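Local coordinates for 389aa long hypothetical nucleolar protein (Pyrococcus horikoshii, PDB 5ZVE) that transfers a methyl group from S-adenosyl-L-methionine to carbon 5 of cytosine 72 in the acceptor stem of several tRNAs, at residues A[205-213]-A[234-245]; A[271-279]-A[294-305]. All blocks are in the same frame, centred on the assembly; numbering follows the deposited sequence.

Interaction 1: A[205-213]-A[234-245]; sequences AAAPGGKTT and RLRKMEENIKRL. With SAH (S-adenosyl-L-homocysteine), chain C.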
loop_
_atom_site.group_PDB
_atom_site.type_symbol
_atom_site.label_atom_id
_atom_site.label_comp_id
_atom_site.label_asym_id
_atom_site.label_seq_id
_atom_site.Cartn_x
_atom_site.Cartn_y
_atom_site.Cartn_z
ATOM N N ALA A 205 8.585 11.910 -1.763
ATOM C CA ALA A 205 7.208 11.624 -2.132
ATOM C C ALA A 205 6.550 10.989 -0.923
ATOM O O ALA A 205 6.348 9.774 -0.879
ATOM C CB ALA A 205 7.140 10.711 -3.340
ATOM N N ALA A 206 6.208 11.820 0.056
ATOM C CA ALA A 206 6.052 11.347 1.425
ATOM C C ALA A 206 4.616 11.098 1.863
ATOM O O ALA A 206 4.384 10.257 2.726
ATOM C CB ALA A 206 6.710 12.335 2.376
ATOM N N ALA A 207 3.655 11.802 1.270
ATOM C CA ALA A 207 2.269 11.715 1.730
ATOM C C ALA A 207 1.623 10.397 1.305
ATOM O O ALA A 207 1.914 9.890 0.224
ATOM C CB ALA A 207 1.465 12.897 1.208
ATOM N N PRO A 208 0.724 9.844 2.147
ATOM C CA PRO A 208 0.210 10.391 3.413
ATOM C C PRO A 208 1.141 10.260 4.630
ATOM O O PRO A 208 0.739 10.636 5.731
ATOM C CB PRO A 208 -1.066 9.576 3.642
ATOM C CG PRO A 208 -0.777 8.268 3.007
ATOM C CD PRO A 208 0.050 8.582 1.790
ATOM N N GLY A 209 2.350 9.742 4.447
ATOM C CA GLY A 209 3.340 9.775 5.512
ATOM C C GLY A 209 3.579 8.460 6.225
ATOM O O GLY A 209 4.093 8.445 7.346
ATOM N N GLY A 210 3.205 7.360 5.579
ATOM C CA GLY A 210 3.452 6.034 6.112
ATOM C C GLY A 210 4.916 5.795 6.431
ATOM O O GLY A 210 5.274 5.472 7.559
ATOM N N LYS A 211 5.774 5.970 5.435
ATOM C CA LYS A 211 7.193 5.718 5.627
ATOM C C LYS A 211 7.858 6.869 6.364
ATOM O O LYS A 211 8.847 6.670 7.065
ATOM C CB LYS A 211 7.884 5.454 4.288
ATOM C CG LYS A 211 7.420 4.172 3.607
ATOM C CD LYS A 211 7.971 4.049 2.197
ATOM C CE LYS A 211 7.506 2.761 1.549
ATOM N NZ LYS A 211 6.044 2.785 1.268
ATOM N N THR A 212 7.325 8.075 6.209
ATOM C CA THR A 212 7.900 9.217 6.910
ATOM C C THR A 212 7.776 9.067 8.427
ATOM O O THR A 212 8.744 9.266 9.164
ATOM C CB THR A 212 7.243 10.532 6.487
ATOM O OG1 THR A 212 7.360 10.687 5.068
ATOM C CG2 THR A 212 7.919 11.706 7.176
ATOM N N THR A 213 6.586 8.700 8.887
ATOM C CA THR A 213 6.333 8.584 10.318
ATOM C C THR A 213 7.059 7.377 10.914
ATOM O O THR A 213 7.415 7.380 12.090
ATOM C CB THR A 213 4.820 8.498 10.617
ATOM O OG1 THR A 213 4.214 7.476 9.813
ATOM C CG2 THR A 213 4.153 9.832 10.309
ATOM N N ARG A 234 -3.291 15.400 0.124
ATOM C CA ARG A 234 -2.543 14.293 0.702
ATOM C C ARG A 234 -1.592 14.794 1.791
ATOM O O ARG A 234 -1.342 14.095 2.774
ATOM C CB ARG A 234 -1.790 13.526 -0.391
ATOM C CG ARG A 234 -2.721 12.833 -1.379
ATOM C CD ARG A 234 -1.978 12.260 -2.572
ATOM N NE ARG A 234 -1.056 11.186 -2.209
ATOM C CZ ARG A 234 -1.417 9.945 -1.893
ATOM N NH1 ARG A 234 -2.697 9.598 -1.891
ATOM N NH2 ARG A 234 -0.493 9.044 -1.577
ATOM N N LEU A 235 -1.072 16.004 1.623
ATOM C CA LEU A 235 -0.293 16.639 2.681
ATOM C C LEU A 235 -1.171 16.993 3.878
ATOM O O LEU A 235 -0.735 16.913 5.022
ATOM C CB LEU A 235 0.415 17.887 2.159
ATOM C CG LEU A 235 1.705 17.619 1.389
ATOM C CD1 LEU A 235 2.289 18.918 0.874
ATOM C CD2 LEU A 235 2.698 16.900 2.278
ATOM N N ARG A 236 -2.404 17.401 3.606
ATOM C CA ARG A 236 -3.369 17.678 4.666
ATOM C C ARG A 236 -3.660 16.419 5.484
ATOM O O ARG A 236 -3.752 16.470 6.711
ATOM C CB ARG A 236 -4.664 18.240 4.078
ATOM C CG ARG A 236 -5.723 18.589 5.108
ATOM C CD ARG A 236 -6.895 19.298 4.453
ATOM N NE ARG A 236 -6.438 20.365 3.567
ATOM C CZ ARG A 236 -7.241 21.237 2.965
ATOM N NH1 ARG A 236 -8.553 21.176 3.151
ATOM N NH2 ARG A 236 -6.730 22.174 2.178
ATOM N N LYS A 237 -3.822 15.292 4.798
ATOM C CA LYS A 237 -3.996 14.014 5.472
ATOM C C LYS A 237 -2.745 13.660 6.265
ATOM O O LYS A 237 -2.826 13.088 7.356
ATOM C CB LYS A 237 -4.322 12.907 4.469
ATOM C CG LYS A 237 -4.608 11.562 5.123
ATOM C CD LYS A 237 -5.782 11.670 6.082
ATOM C CE LYS A 237 -6.093 10.338 6.741
ATOM N NZ LYS A 237 -7.262 10.436 7.661
ATOM N N MET A 238 -1.587 14.011 5.716
ATOM C CA MET A 238 -0.318 13.722 6.370
ATOM C C MET A 238 -0.167 14.518 7.663
ATOM O O MET A 238 0.380 14.015 8.647
ATOM C CB MET A 238 0.850 14.013 5.425
ATOM C CG MET A 238 2.211 13.786 6.040
ATOM S SD MET A 238 3.491 13.493 4.806
ATOM C CE MET A 238 4.888 13.178 5.866
ATOM N N GLU A 239 -0.657 15.756 7.658
ATOM C CA GLU A 239 -0.654 16.587 8.861
ATOM C C GLU A 239 -1.462 15.937 9.984
ATOM O O GLU A 239 -1.051 15.951 11.144
ATOM C CB GLU A 239 -1.216 17.981 8.559
ATOM C CG GLU A 239 -0.255 18.905 7.830
ATOM C CD GLU A 239 -0.924 20.175 7.327
ATOM O OE1 GLU A 239 -2.143 20.335 7.542
ATOM O OE2 GLU A 239 -0.229 21.017 6.720
ATOM N N GLU A 240 -2.610 15.373 9.628
ATOM C CA GLU A 240 -3.467 14.703 10.597
ATOM C C GLU A 240 -2.802 13.439 11.127
ATOM O O GLU A 240 -2.856 13.154 12.323
ATOM C CB GLU A 240 -4.821 14.357 9.971
ATOM C CG GLU A 240 -5.582 15.557 9.427
ATOM C CD GLU A 240 -6.795 15.159 8.607
ATOM O OE1 GLU A 240 -7.296 14.026 8.782
ATOM O OE2 GLU A 240 -7.251 15.979 7.784
ATOM N N ASN A 241 -2.165 12.694 10.227
ATOM C CA ASN A 241 -1.437 11.488 10.601
ATOM C C ASN A 241 -0.299 11.786 11.564
ATOM O O ASN A 241 -0.074 11.045 12.519
ATOM C CB ASN A 241 -0.891 10.782 9.361
ATOM C CG ASN A 241 -1.981 10.140 8.525
ATOM O OD1 ASN A 241 -3.087 9.891 9.006
ATOM N ND2 ASN A 241 -1.669 9.859 7.266
ATOM N N ILE A 242 0.410 12.881 11.309
ATOM C CA ILE A 242 1.523 13.297 12.148
ATOM C C ILE A 242 1.051 13.636 13.561
ATOM O O ILE A 242 1.639 13.189 14.553
ATOM C CB ILE A 242 2.247 14.509 11.532
ATOM C CG1 ILE A 242 3.132 14.056 10.369
ATOM C CG2 ILE A 242 3.095 15.211 12.569
ATOM C CD1 ILE A 242 3.684 15.195 9.535
ATOM N N LYS A 243 -0.021 14.415 13.642
ATOM C CA LYS A 243 -0.589 14.812 14.922
ATOM C C LYS A 243 -1.086 13.619 15.732
ATOM O O LYS A 243 -0.846 13.529 16.934
ATOM C CB LYS A 243 -1.742 15.789 14.706
ATOM C CG LYS A 243 -2.394 16.246 15.993
ATOM C CD LYS A 243 -3.717 16.933 15.726
ATOM C CE LYS A 243 -4.267 17.548 16.999
ATOM N NZ LYS A 243 -5.509 18.332 16.752
ATOM N N ARG A 244 -1.779 12.709 15.059
ATOM C CA ARG A 244 -2.366 11.552 15.717
ATOM C C ARG A 244 -1.291 10.598 16.243
ATOM O O ARG A 244 -1.419 10.034 17.331
ATOM C CB ARG A 244 -3.305 10.824 14.751
ATOM C CG ARG A 244 -4.386 10.018 15.441
ATOM C CD ARG A 244 -5.233 9.228 14.456
ATOM N NE ARG A 244 -4.453 8.216 13.752
ATOM C CZ ARG A 244 -4.015 8.343 12.506
ATOM N NH1 ARG A 244 -4.295 9.438 11.812
ATOM N NH2 ARG A 244 -3.306 7.368 11.952
ATOM N N LEU A 245 -0.230 10.428 15.465
ATOM C CA LEU A 245 0.851 9.522 15.829
ATOM C C LEU A 245 1.820 10.149 16.824
ATOM O O LEU A 245 2.680 9.463 17.369
ATOM C CB LEU A 245 1.610 9.079 14.576
ATOM C CG LEU A 245 0.868 8.137 13.628
ATOM C CD1 LEU A 245 1.709 7.874 12.392
ATOM C CD2 LEU A 245 0.534 6.830 14.334
HETATM N N SAH C . 5.572 7.278 0.590
HETATM C CA SAH C . 4.162 7.467 0.913
HETATM C CB SAH C . 3.270 7.175 -0.294
HETATM C CG SAH C . 3.801 7.642 -1.652
HETATM S SD SAH C . 2.490 7.611 -2.899
HETATM C C SAH C . 3.716 6.659 2.135
HETATM O O SAH C . 4.414 5.758 2.599
HETATM O OXT SAH C . 2.644 6.891 2.693
HETATM C "C5'" SAH C . 3.391 8.688 -4.050
HETATM C "C4'" SAH C . 3.237 10.180 -3.766
HETATM O "O4'" SAH C . 3.993 10.926 -4.699
HETATM C "C3'" SAH C . 1.809 10.701 -3.873
HETATM O "O3'" SAH C . 1.392 11.158 -2.608
HETATM C "C2'" SAH C . 1.873 11.888 -4.815
HETATM O "O2'" SAH C . 1.216 12.996 -4.249
HETATM C "C1'" SAH C . 3.358 12.172 -4.903
HETATM N N9 SAH C . 3.781 12.800 -6.174
HETATM C C8 SAH C . 3.389 12.495 -7.454
HETATM N N7 SAH C . 4.038 13.320 -8.311
HETATM C C5 SAH C . 4.836 14.146 -7.598
HETATM C C6 SAH C . 5.705 15.169 -7.962
HETATM N N6 SAH C . 5.875 15.499 -9.241
HETATM N N1 SAH C . 6.400 15.845 -6.982
HETATM C C2 SAH C . 6.231 15.509 -5.652
HETATM N N3 SAH C . 5.367 14.496 -5.298
HETATM C C4 SAH C . 4.682 13.826 -6.256
#

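Interaction 2: A[271-279]-A[294-305]; sequences LLDAPCTAL and IEATARYQRAFI. With SAH (S-adenosyl-L-homocysteine), chain C.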
loop_
_atom_site.group_PDB
_atom_site.type_symbol
_atom_site.label_atom_id
_atom_site.label_comp_id
_atom_site.label_asym_id
_atom_site.label_seq_id
_atom_site.Cartn_x
_atom_site.Cartn_y
_atom_site.Cartn_z
ATOM N N LEU A 271 14.823 8.947 0.872
ATOM C CA LEU A 271 13.842 7.935 0.521
ATOM C C LEU A 271 13.022 8.369 -0.682
ATOM O O LEU A 271 12.440 9.456 -0.697
ATOM C CB LEU A 271 12.914 7.641 1.699
ATOM C CG LEU A 271 11.726 6.751 1.327
ATOM C CD1 LEU A 271 12.212 5.387 0.876
ATOM C CD2 LEU A 271 10.758 6.619 2.492
ATOM N N LEU A 272 12.978 7.509 -1.692
ATOM C CA LEU A 272 12.153 7.766 -2.858
ATOM C C LEU A 272 11.143 6.636 -3.018
ATOM O O LEU A 272 11.386 5.650 -3.718
ATOM C CB LEU A 272 13.015 7.926 -4.117
ATOM C CG LEU A 272 12.298 8.172 -5.447
ATOM C CD1 LEU A 272 11.270 9.287 -5.327
ATOM C CD2 LEU A 272 13.309 8.502 -6.536
ATOM N N ASP A 273 10.016 6.780 -2.335
ATOM C CA ASP A 273 8.914 5.843 -2.474
ATOM C C ASP A 273 8.049 6.379 -3.602
ATOM O O ASP A 273 7.074 7.089 -3.375
ATOM C CB ASP A 273 8.140 5.717 -1.163
ATOM C CG ASP A 273 7.043 4.680 -1.227
ATOM O OD1 ASP A 273 7.241 3.639 -1.888
ATOM O OD2 ASP A 273 5.982 4.907 -0.607
ATOM N N ALA A 274 8.408 6.010 -4.824
ATOM C CA ALA A 274 8.018 6.779 -5.999
ATOM C C ALA A 274 6.600 6.486 -6.467
ATOM O O ALA A 274 6.118 5.359 -6.339
ATOM C CB ALA A 274 9.004 6.518 -7.128
ATOM N N PRO A 275 5.922 7.515 -7.004
ATOM C CA PRO A 275 4.671 7.292 -7.732
ATOM C C PRO A 275 4.899 6.252 -8.818
ATOM O O PRO A 275 5.915 6.310 -9.508
ATOM C CB PRO A 275 4.346 8.671 -8.318
ATOM C CG PRO A 275 5.637 9.433 -8.264
ATOM C CD PRO A 275 6.339 8.925 -7.046
ATOM N N CYS A 276 3.986 5.301 -8.951
ATOM C CA CYS A 276 4.204 4.179 -9.849
ATOM C C CYS A 276 2.882 3.651 -10.366
ATOM O O CYS A 276 1.822 4.089 -9.927
ATOM C CB CYS A 276 4.990 3.066 -9.146
ATOM S SG CYS A 276 4.139 2.282 -7.752
ATOM N N THR A 277 2.951 2.710 -11.301
ATOM C CA THR A 277 1.755 2.123 -11.900
ATOM C C THR A 277 0.946 1.291 -10.895
ATOM O O THR A 277 -0.198 0.919 -11.168
ATOM C CB THR A 277 2.129 1.253 -13.120
ATOM O OG1 THR A 277 3.187 0.357 -12.765
ATOM C CG2 THR A 277 2.605 2.133 -14.270
ATOM N N ALA A 278 1.551 1.008 -9.740
ATOM C CA ALA A 278 0.889 0.303 -8.638
ATOM C C ALA A 278 0.369 -1.074 -9.043
ATOM O O ALA A 278 -0.661 -1.525 -8.547
ATOM C CB ALA A 278 -0.247 1.147 -8.073
ATOM N N LEU A 279 1.095 -1.745 -9.930
ATOM C CA LEU A 279 0.688 -3.055 -10.425
ATOM C C LEU A 279 0.674 -4.115 -9.325
ATOM O O LEU A 279 0.072 -5.174 -9.485
ATOM C CB LEU A 279 1.609 -3.494 -11.570
ATOM C CG LEU A 279 1.592 -2.601 -12.820
ATOM C CD1 LEU A 279 2.651 -3.034 -13.826
ATOM C CD2 LEU A 279 0.207 -2.586 -13.473
ATOM N N ILE A 294 3.379 2.013 -18.051
ATOM C CA ILE A 294 4.645 1.569 -17.492
ATOM C C ILE A 294 5.793 2.412 -18.023
ATOM O O ILE A 294 6.613 2.916 -17.256
ATOM C CB ILE A 294 4.904 0.083 -17.807
ATOM C CG1 ILE A 294 3.875 -0.795 -17.090
ATOM C CG2 ILE A 294 6.307 -0.312 -17.386
ATOM C CD1 ILE A 294 3.978 -2.267 -17.430
ATOM N N GLU A 295 5.830 2.583 -19.339
ATOM C CA GLU A 295 6.870 3.379 -19.978
ATOM C C GLU A 295 6.804 4.836 -19.532
ATOM O O GLU A 295 7.811 5.414 -19.132
ATOM C CB GLU A 295 6.753 3.287 -21.499
ATOM C CG GLU A 295 7.835 4.046 -22.247
ATOM C CD GLU A 295 7.581 4.100 -23.741
ATOM O OE1 GLU A 295 6.498 3.651 -24.180
ATOM O OE2 GLU A 295 8.464 4.593 -24.474
ATOM N N ALA A 296 5.612 5.419 -19.580
ATOM C CA ALA A 296 5.441 6.817 -19.201
ATOM C C ALA A 296 5.837 7.051 -17.747
ATOM O O ALA A 296 6.550 8.001 -17.440
ATOM C CB ALA A 296 4.007 7.257 -19.435
ATOM N N THR A 297 5.371 6.181 -16.857
ATOM C CA THR A 297 5.639 6.338 -15.431
ATOM C C THR A 297 7.110 6.095 -15.096
ATOM O O THR A 297 7.676 6.787 -14.251
ATOM C CB THR A 297 4.763 5.395 -14.597
ATOM O OG1 THR A 297 3.385 5.617 -14.925
ATOM C CG2 THR A 297 4.974 5.632 -13.109
ATOM N N ALA A 298 7.721 5.112 -15.751
ATOM C CA ALA A 298 9.147 4.854 -15.566
ATOM C C ALA A 298 9.959 6.084 -15.951
ATOM O O ALA A 298 10.917 6.448 -15.265
ATOM C CB ALA A 298 9.588 3.655 -16.377
ATOM N N ARG A 299 9.569 6.720 -17.052
ATOM C CA ARG A 299 10.252 7.926 -17.512
ATOM C C ARG A 299 10.032 9.052 -16.509
ATOM O O ARG A 299 10.936 9.839 -16.226
ATOM C CB ARG A 299 9.762 8.325 -18.910
ATOM C CG ARG A 299 10.496 9.511 -19.531
ATOM C CD ARG A 299 10.176 9.660 -21.024
ATOM N NE ARG A 299 8.745 9.824 -21.273
ATOM C CZ ARG A 299 7.963 8.891 -21.810
ATOM N NH1 ARG A 299 8.474 7.719 -22.165
ATOM N NH2 ARG A 299 6.670 9.130 -21.993
ATOM N N TYR A 300 8.833 9.091 -15.943
ATOM C CA TYR A 300 8.479 10.094 -14.945
ATOM C C TYR A 300 9.319 9.931 -13.670
ATOM O O TYR A 300 9.714 10.914 -13.049
ATOM C CB TYR A 300 6.983 9.993 -14.634
ATOM C CG TYR A 300 6.445 10.978 -13.620
ATOM C CD1 TYR A 300 6.535 12.347 -13.834
ATOM C CD2 TYR A 300 5.812 10.535 -12.462
ATOM C CE1 TYR A 300 6.028 13.251 -12.916
ATOM C CE2 TYR A 300 5.301 11.430 -11.538
ATOM C CZ TYR A 300 5.413 12.786 -11.769
ATOM O OH TYR A 300 4.907 13.685 -10.855
ATOM N N GLN A 301 9.607 8.688 -13.298
ATOM C CA GLN A 301 10.368 8.409 -12.079
ATOM C C GLN A 301 11.836 8.828 -12.198
ATOM O O GLN A 301 12.457 9.216 -11.210
ATOM C CB GLN A 301 10.280 6.922 -11.733
ATOM C CG GLN A 301 8.878 6.463 -11.341
ATOM C CD GLN A 301 8.721 4.968 -11.446
ATOM O OE1 GLN A 301 9.515 4.301 -12.107
ATOM N NE2 GLN A 301 7.683 4.429 -10.813
ATOM N N ARG A 302 12.381 8.749 -13.412
ATOM C CA ARG A 302 13.775 9.106 -13.656
ATOM C C ARG A 302 14.062 10.553 -13.289
ATOM O O ARG A 302 15.164 10.882 -12.858
ATOM C CB ARG A 302 14.158 8.850 -15.112
ATOM C CG ARG A 302 14.411 7.386 -15.413
ATOM C CD ARG A 302 14.655 7.135 -16.890
ATOM N NE ARG A 302 14.427 5.732 -17.215
ATOM C CZ ARG A 302 13.473 5.303 -18.034
ATOM N NH1 ARG A 302 12.675 6.174 -18.637
ATOM N NH2 ARG A 302 13.330 4.005 -18.268
ATOM N N ALA A 303 13.072 11.415 -13.470
ATOM C CA ALA A 303 13.205 12.808 -13.074
ATOM C C ALA A 303 13.425 12.931 -11.568
ATOM O O ALA A 303 14.288 13.694 -11.126
ATOM C CB ALA A 303 11.980 13.597 -13.511
ATOM N N PHE A 304 12.652 12.172 -10.786
ATOM C CA PHE A 304 12.828 12.113 -9.331
ATOM C C PHE A 304 14.209 11.592 -8.944
ATOM O O PHE A 304 14.909 12.172 -8.109
ATOM C CB PHE A 304 11.772 11.203 -8.690
ATOM C CG PHE A 304 10.370 11.727 -8.772
ATOM C CD1 PHE A 304 9.659 11.664 -9.960
ATOM C CD2 PHE A 304 9.743 12.245 -7.651
ATOM C CE1 PHE A 304 8.358 12.135 -10.035
ATOM C CE2 PHE A 304 8.440 12.714 -7.717
ATOM C CZ PHE A 304 7.748 12.658 -8.909
ATOM N N ILE A 305 14.580 10.484 -9.572
ATOM C CA ILE A 305 15.819 9.786 -9.281
ATOM C C ILE A 305 17.025 10.683 -9.507
ATOM O O ILE A 305 17.909 10.781 -8.656
ATOM C CB ILE A 305 15.957 8.544 -10.163
ATOM C CG1 ILE A 305 14.912 7.494 -9.779
ATOM C CG2 ILE A 305 17.367 8.000 -10.073
ATOM C CD1 ILE A 305 14.808 6.355 -10.774
HETATM N N SAH C . 5.572 7.278 0.590
HETATM C CA SAH C . 4.162 7.467 0.913
HETATM C CB SAH C . 3.270 7.175 -0.294
HETATM C CG SAH C . 3.801 7.642 -1.652
HETATM S SD SAH C . 2.490 7.611 -2.899
HETATM C C SAH C . 3.716 6.659 2.135
HETATM O O SAH C . 4.414 5.758 2.599
HETATM O OXT SAH C . 2.644 6.891 2.693
HETATM C "C5'" SAH C . 3.391 8.688 -4.050
HETATM C "C4'" SAH C . 3.237 10.180 -3.766
HETATM O "O4'" SAH C . 3.993 10.926 -4.699
HETATM C "C3'" SAH C . 1.809 10.701 -3.873
HETATM O "O3'" SAH C . 1.392 11.158 -2.608
HETATM C "C2'" SAH C . 1.873 11.888 -4.815
HETATM O "O2'" SAH C . 1.216 12.996 -4.249
HETATM C "C1'" SAH C . 3.358 12.172 -4.903
HETATM N N9 SAH C . 3.781 12.800 -6.174
HETATM C C8 SAH C . 3.389 12.495 -7.454
HETATM N N7 SAH C . 4.038 13.320 -8.311
HETATM C C5 SAH C . 4.836 14.146 -7.598
HETATM C C6 SAH C . 5.705 15.169 -7.962
HETATM N N6 SAH C . 5.875 15.499 -9.241
HETATM N N1 SAH C . 6.400 15.845 -6.982
HETATM C C2 SAH C . 6.231 15.509 -5.652
HETATM N N3 SAH C . 5.367 14.496 -5.298
HETATM C C4 SAH C . 4.682 13.826 -6.256
#

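Interaction 1: A[205-213]-A[234-245]
Met-238 lies against loop 207-209, its SD 3.8 Å from Ala-207 CA. Its CG is anti to the backbone N (chi1 178°) and the chain beyond is extended, which brings CE 3.6 Å from Thr-212 CB, their side chains crossing at about a right angle. Pro-208, joined to Ala-207 by a cis peptide bond, offers its O to Asn-241 ND2 at 3.0 Å (N-H...O 163°); the oxygen lies in the amide plane, the donor 39° above the carbonyl plane. The Met-238 CA-H approaches the same oxygen. One turn earlier in the helix, Arg-234 NH2 makes a weak bond to Ala-207 O (3.1 Å), and the ribose O3' of SAH sits at the guanidinium edge.

Second-shell bonds hold these groups. Arg-244 NH1 meets Asn-241 OD1 on an in-plane lone pair at 3.1 Å, fixing the amide with ND2 toward Pro-208. Thr-213 OG1 (2.7 Å) and its backbone N both grip Gly-209 O. A beta carbon on Gly-209 would jam against the preceding carbonyl and crowd Met-238 CG. Backbone N atoms of Gly-210 and Lys-211 bond the SAH carboxylate, marking the glycine-rich cofactor loop between strand 201-203 and helix 210-218 of a class I, Rossmann-like methyltransferase.

Interaction 2: A[271-279]-A[294-305]
Ile-294 meets Leu-279 through their delta carbons, CD1 to CD1 at 3.9 Å, the side chains crossing at about a right angle. One turn on, Thr-297 turns OG1 beside its backbone N (chi1 -55°), leaving CG2 anti to it, which sets this methyl 3.7 Å from Cys-276 CA while OG1 bonds back to His-293 O. Tyr-300 presents CE2 to Pro-275 CG at 3.8 Å, and its OH accepts a hydrogen bond from the adenine N6 of SAH at 2.6 Å. Gln-301 makes the polar link: NE2 donates to Pro-275 O at 2.9 Å and 171°, almost straight, with the oxygen in the amide plane and the donor tilted 22° from the carbonyl plane. The same NE2 lies 3.4 Å from Cys-276 CB and has a weak second bond to Glu-329. A leucine in its place would probably leave Pro-275 O without its donor and let loop 275-277 shift against the helix. Phe-304 receives Leu-272 on CB, touches Pro-275 CG with CZ, and brings CZ to 3.4 Å from adenine C6, the base being at the ring edge. Its own CE1 lies over one face of Tyr-300, near the rim. Ile-305 closes the row with CG1 against Leu-272 CD2. Cys-276, in this loop, borders Cys-323, the predicted nucleophile. The chemistry is thus divided: one nearly straight hydrogen bond from the Gln-301 amide holds the Asp-Ala-Pro-Cys segment after strand 267-273, apolar contacts seat the helix beside it, Tyr-300 reads the adenine amino group by a hydrogen bond, and Phe-304 meets the base by packing.

How the interactions relate
Interactions 1 and 2 have centres about 20 Å apart and follow each other in series along the chain, yet they meet around one SAH molecule. The direct junction is the salt bridge from Lys-211 NZ to Asp-273 OD2, at 2.8 Å. That same OD2 accepts the SAH amino N at 2.7 Å, and Ala-205 O takes a second bond from this nitrogen at 3.0 Å, so both contacts share the amino group. Ala-205 CB also packs on Asp-273 O at 3.6 Å. Interaction 1 holds the carboxylate and, through Arg-234, the ribose, whereas 294-305 meets the adenine and 271-279 runs from the amino group toward Cys-323.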